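Local coordinates for carboxypeptidase A (PDB 1JQG), which is a secreted gut proenzyme that probably acts, once activated, as a zinc metallocarboxypeptidase removing residues from the C-terminal ends of peptides, at residues S178-R183 with Y302-S307; H18-G23 with G229-W234. All blocks are in the same frame, centred on the assembly; numbering follows the deposited sequence.

Interaction 1. Residues S178-R183 with Y302-S307. With ZN (zinc ion), chain B.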
# COMPACT_ATOMS: atom_id res chain seq x y z
N SER A 178 -0.60 5.10 3.87
CA SER A 178 0.40 4.27 3.26
C SER A 178 1.05 3.33 4.28
O SER A 178 0.80 3.46 5.46
CB SER A 178 1.48 5.11 2.53
OG SER A 178 2.24 5.93 3.39
N LEU A 179 1.80 2.36 3.76
CA LEU A 179 2.52 1.41 4.59
C LEU A 179 1.64 0.47 5.40
O LEU A 179 2.07 -0.10 6.37
CB LEU A 179 3.55 2.11 5.46
CG LEU A 179 4.82 2.63 4.74
CD1 LEU A 179 5.82 3.23 5.71
CD2 LEU A 179 5.54 1.59 3.90
N LEU A 180 0.45 0.17 4.94
CA LEU A 180 -0.44 -0.81 5.53
C LEU A 180 0.24 -2.19 5.42
O LEU A 180 0.22 -2.98 6.37
CB LEU A 180 -1.82 -0.76 4.89
CG LEU A 180 -2.95 -1.52 5.60
CD1 LEU A 180 -3.16 -0.94 6.95
CD2 LEU A 180 -4.25 -1.57 4.83
N HIS A 181 0.80 -2.47 4.26
CA HIS A 181 1.66 -3.60 4.00
C HIS A 181 3.10 -3.09 4.08
O HIS A 181 3.69 -2.48 3.16
CB HIS A 181 1.36 -4.20 2.64
CG HIS A 181 0.12 -5.01 2.59
ND1 HIS A 181 -0.70 -5.16 1.54
CD2 HIS A 181 -0.53 -5.80 3.48
CE1 HIS A 181 -1.75 -5.91 1.61
NE2 HIS A 181 -1.65 -6.32 2.86
N CYS A 182 3.74 -3.31 5.21
CA CYS A 182 5.04 -2.78 5.53
C CYS A 182 6.17 -2.96 4.56
O CYS A 182 7.10 -2.15 4.57
CB CYS A 182 5.32 -3.33 6.92
SG CYS A 182 5.21 -5.09 7.17
N ARG A 183 6.13 -3.92 3.66
CA ARG A 183 7.20 -4.16 2.70
C ARG A 183 7.10 -3.26 1.47
O ARG A 183 8.03 -3.17 0.65
CB ARG A 183 7.25 -5.58 2.18
CG ARG A 183 6.04 -6.08 1.44
CD ARG A 183 6.13 -7.58 1.15
NE ARG A 183 5.10 -8.02 0.20
CZ ARG A 183 4.92 -9.31 -0.07
NH1 ARG A 183 5.68 -10.25 0.48
NH2 ARG A 183 4.03 -9.73 -0.94
N TYR A 302 -11.09 8.74 -0.18
CA TYR A 302 -10.23 7.90 0.63
C TYR A 302 -9.25 7.13 -0.26
O TYR A 302 -9.69 6.44 -1.19
CB TYR A 302 -11.06 6.91 1.46
CG TYR A 302 -10.26 5.93 2.27
CD1 TYR A 302 -9.86 6.24 3.56
CD2 TYR A 302 -9.90 4.67 1.76
CE1 TYR A 302 -9.15 5.37 4.37
CE2 TYR A 302 -9.18 3.77 2.55
CZ TYR A 302 -8.82 4.14 3.86
OH TYR A 302 -8.10 3.24 4.58
N LEU A 303 -7.96 7.21 0.07
CA LEU A 303 -6.94 6.58 -0.72
C LEU A 303 -6.03 5.68 0.12
O LEU A 303 -5.36 6.10 1.05
CB LEU A 303 -6.11 7.61 -1.50
CG LEU A 303 -6.86 8.55 -2.44
CD1 LEU A 303 -5.94 9.59 -3.07
CD2 LEU A 303 -7.60 7.79 -3.53
N ASP A 304 -5.99 4.41 -0.22
CA ASP A 304 -5.10 3.43 0.41
C ASP A 304 -3.97 3.14 -0.57
O ASP A 304 -4.18 2.41 -1.56
CB ASP A 304 -5.89 2.15 0.75
CG ASP A 304 -5.09 1.16 1.56
OD1 ASP A 304 -4.02 1.49 2.09
OD2 ASP A 304 -5.55 -0.00 1.67
N ILE A 305 -2.82 3.73 -0.31
CA ILE A 305 -1.68 3.63 -1.21
C ILE A 305 -0.85 2.38 -1.00
O ILE A 305 -0.13 2.23 -0.02
CB ILE A 305 -0.80 4.91 -1.17
CG1 ILE A 305 -1.72 6.12 -1.53
CG2 ILE A 305 0.36 4.86 -2.15
CD1 ILE A 305 -1.05 7.48 -1.42
N HIS A 306 -0.85 1.52 -2.01
CA HIS A 306 -0.04 0.33 -2.02
C HIS A 306 0.95 0.35 -3.20
O HIS A 306 1.04 1.23 -4.02
CB HIS A 306 -0.91 -0.95 -2.20
CG HIS A 306 -1.81 -1.20 -1.03
ND1 HIS A 306 -1.56 -2.11 -0.07
CD2 HIS A 306 -2.98 -0.66 -0.59
CE1 HIS A 306 -2.43 -2.25 0.86
NE2 HIS A 306 -3.32 -1.33 0.56
N SER A 307 1.76 -0.69 -3.19
CA SER A 307 2.72 -1.04 -4.14
C SER A 307 2.86 -2.60 -4.31
O SER A 307 2.44 -3.31 -3.40
CB SER A 307 4.17 -0.57 -3.99
OG SER A 307 4.90 -1.36 -3.05
ZN ZN B . -0.43 -4.15 -0.44
O HOH W 1 -1.30 1.57 2.75
O HOH W 2 -1.49 -5.44 -2.22
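Ser-178 lies beside Ile-305, with Ser-178 CB 4.4 Å from Ile-305 CB, where strands 173-178 and 299-307, parallel neighbours in the central mixed sheet, approach the zinc site of an M14 metallocarboxypeptidase. A small serine suits this buried place, and its OG is satisfied by the carbonyl O of Pro-217. Leu-179 turns the chain off the sheet and sends its side chain the other way, onto Leu-188 of helix 187-200. At Leu-180 the backbone N donates to a water among buried residues, 3.1 Å from the water oxygen; that water in turn donates to Asp-304 OD1 and Ile-305 O, so one molecule ties the loop to the strand. Leu-180 lays CD2 across the Asp-304 carboxylate, 3.8 Å from OD2, because its chi1 of -167° swings CG away from the backbone N. His-181 opens the HxxE zinc motif that Glu-184 completes. Its ND1 binds the zinc ion at 2.2 Å, and its NE2 is hydrogen-bonded to Asp-252 OD2. His-306 ND1, from the strand, binds the zinc ion at 2.4 Å, while Glu-184 and a water are the remaining ligands. The two imidazoles meet obliquely, planes at 65°, with His-306 CE1 3.5 Å from His-181 ND1. Glu-382, the predicted proton donor or acceptor, lies close to His-306. Asp-304 fixes the rotation of the His-306 ring from the second shell: His-306 NE2 donates to Asp-304 OD2 at 2.8 Å, almost within the ring plane but 57° out of the plane of the carboxylate.

Interaction 2. Residues H18-G23 with G229-W234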
# COMPACT_ATOMS: atom_id res chain seq x y z
N HIS A 18 22.84 -16.10 7.18
CA HIS A 18 22.69 -14.64 7.45
C HIS A 18 21.22 -14.29 7.25
O HIS A 18 20.63 -13.60 8.10
CB HIS A 18 23.58 -13.78 6.56
CG HIS A 18 23.16 -12.34 6.47
ND1 HIS A 18 22.69 -11.64 7.57
CD2 HIS A 18 23.11 -11.48 5.42
CE1 HIS A 18 22.39 -10.41 7.19
NE2 HIS A 18 22.63 -10.28 5.89
N GLU A 19 20.70 -14.69 6.08
CA GLU A 19 19.32 -14.31 5.76
C GLU A 19 18.43 -15.54 5.62
O GLU A 19 18.76 -16.63 5.19
CB GLU A 19 19.17 -13.40 4.53
CG GLU A 19 19.67 -11.98 4.77
CD GLU A 19 19.79 -11.14 3.52
OE1 GLU A 19 18.88 -11.15 2.66
OE2 GLU A 19 20.82 -10.45 3.39
N ILE A 20 17.14 -15.31 5.89
CA ILE A 20 16.09 -16.29 5.72
C ILE A 20 15.66 -16.41 4.26
O ILE A 20 14.76 -17.16 3.88
CB ILE A 20 14.87 -15.90 6.60
CG1 ILE A 20 14.44 -14.47 6.31
CG2 ILE A 20 15.25 -16.07 8.07
CD1 ILE A 20 13.47 -13.71 7.16
N TYR A 21 16.27 -15.63 3.37
CA TYR A 21 15.98 -15.64 1.96
C TYR A 21 17.11 -16.21 1.10
O TYR A 21 17.13 -16.09 -0.11
CB TYR A 21 15.62 -14.20 1.51
CG TYR A 21 14.27 -13.78 2.08
CD1 TYR A 21 14.18 -12.74 3.01
CD2 TYR A 21 13.11 -14.42 1.71
CE1 TYR A 21 12.96 -12.36 3.53
CE2 TYR A 21 11.90 -14.05 2.22
CZ TYR A 21 11.82 -13.03 3.13
OH TYR A 21 10.61 -12.65 3.66
N ASP A 22 18.12 -16.79 1.75
CA ASP A 22 19.22 -17.42 1.04
C ASP A 22 18.72 -18.69 0.34
O ASP A 22 18.39 -19.66 1.01
CB ASP A 22 20.35 -17.76 1.98
CG ASP A 22 21.67 -18.06 1.30
OD1 ASP A 22 22.69 -18.14 2.03
OD2 ASP A 22 21.71 -18.20 0.07
N GLY A 23 18.55 -18.61 -0.97
CA GLY A 23 18.04 -19.77 -1.71
C GLY A 23 16.63 -19.56 -2.26
O GLY A 23 16.19 -20.34 -3.10
N GLY A 229 15.21 -4.16 9.65
CA GLY A 229 16.27 -4.98 10.16
C GLY A 229 15.81 -6.41 10.40
O GLY A 229 15.49 -6.81 11.51
N GLY A 230 15.71 -7.17 9.33
CA GLY A 230 15.19 -8.53 9.42
C GLY A 230 14.48 -8.97 8.13
O GLY A 230 15.01 -8.94 7.00
N ASP A 231 13.21 -9.37 8.32
CA ASP A 231 12.42 -9.80 7.17
C ASP A 231 11.99 -8.64 6.29
O ASP A 231 10.90 -8.06 6.40
CB ASP A 231 11.23 -10.61 7.70
CG ASP A 231 10.59 -11.43 6.60
OD1 ASP A 231 10.26 -12.59 6.82
OD2 ASP A 231 10.39 -10.84 5.50
N ARG A 232 12.77 -8.33 5.25
CA ARG A 232 12.47 -7.33 4.25
C ARG A 232 11.12 -7.55 3.57
O ARG A 232 10.44 -6.59 3.16
CB ARG A 232 13.55 -7.30 3.16
CG ARG A 232 13.39 -6.26 2.05
CD ARG A 232 13.23 -4.86 2.53
NE ARG A 232 13.06 -3.87 1.45
CZ ARG A 232 11.85 -3.61 0.91
NH1 ARG A 232 10.75 -4.26 1.33
NH2 ARG A 232 11.69 -2.71 -0.07
N TYR A 233 10.76 -8.82 3.32
CA TYR A 233 9.55 -9.10 2.56
C TYR A 233 8.34 -9.34 3.45
O TYR A 233 7.34 -9.90 2.98
CB TYR A 233 9.78 -10.24 1.59
CG TYR A 233 10.64 -9.90 0.41
CD1 TYR A 233 11.71 -10.73 0.02
CD2 TYR A 233 10.39 -8.75 -0.35
CE1 TYR A 233 12.50 -10.41 -1.07
CE2 TYR A 233 11.17 -8.41 -1.44
CZ TYR A 233 12.22 -9.25 -1.80
OH TYR A 233 12.98 -8.93 -2.89
N TRP A 234 8.43 -8.94 4.72
CA TRP A 234 7.29 -9.02 5.63
C TRP A 234 6.22 -8.00 5.21
O TRP A 234 6.55 -6.84 4.92
CB TRP A 234 7.80 -8.86 7.06
CG TRP A 234 6.75 -9.12 8.11
CD1 TRP A 234 5.93 -8.21 8.74
CD2 TRP A 234 6.39 -10.41 8.63
NE1 TRP A 234 5.09 -8.86 9.61
CE2 TRP A 234 5.36 -10.20 9.58
CE3 TRP A 234 6.84 -11.70 8.40
CZ2 TRP A 234 4.76 -11.26 10.28
CZ3 TRP A 234 6.26 -12.75 9.09
CH2 TRP A 234 5.23 -12.52 10.02
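Tyr-21 OH donates to Asp-231 OD2, 2.6 Å away, across the contact. This tyrosine has the most surface covered by the contact, and its chi1 of -70°, with CG anti to the carbonyl carbon, carries the ring out to the 229-234 loop. Asp-231 OD2 is met on its syn side, 32° out of the carboxylate plane, and that plane stands nearly at right angles to the phenol ring. Tyr-233 is the third main partner. The edge of its ring faces the flat side of Tyr-21 in a T-shaped stack, centroids 5.3 Å apart and planes at 80°, with Tyr-233 CD1 4.0 Å from Tyr-21 CE2. Its CB comes to 3.3 Å from Tyr-21 OH, so one residue borders both the ring and the hydroxyl. A phenylalanine in place of Tyr-21 could keep this stack but would probably leave the Asp-231 carboxylate without the hydroxyl that now binds it. The exposed Ile-20 lays CD1 against the same carboxylate, 3.4 Å from Asp-231 OD1. Leu-64 of strand 61-65 touches both tyrosines, and Leu-95 of helix 92-108 and Trp-52 also pack on Tyr-233. Aspartate suits its place by offering a carboxylate on a short side chain as acceptor for the phenol hydroxyl. Separately, Trp-234 N donates to the backbone O of Asp-231 at 3.1 Å within the type I beta turn 231-234. The arrangement is that of a procarboxypeptidase interface, in which the N-terminal loop leading to the four-stranded pro-region sheet rests on a surface loop of the zinc carboxypeptidase domain.

How the interactions relate
Interaction 1 is core, wholly buried near the centre of the chain, whereas interaction 2 is only partly buried, about 20 Å from that centre. They share no strand or helix: 178-183 with 302-307 joins a loop to the central sheet within the catalytic domain, while 18-23 with 229-234 joins loops of the pro-region and the enzyme. Metal ligands and a bound water dominate the first; a phenol-carboxylate bond and an aromatic stack the second. Their centres are about 21 Å apart, yet they meet at Arg-183: Arg-183 O lies 3.0 Å from Arg-232 NH1, and Arg-183 NH1 3.0 Å from Tyr-233 O, both probable hydrogen bonds linking zinc loop and interface loop.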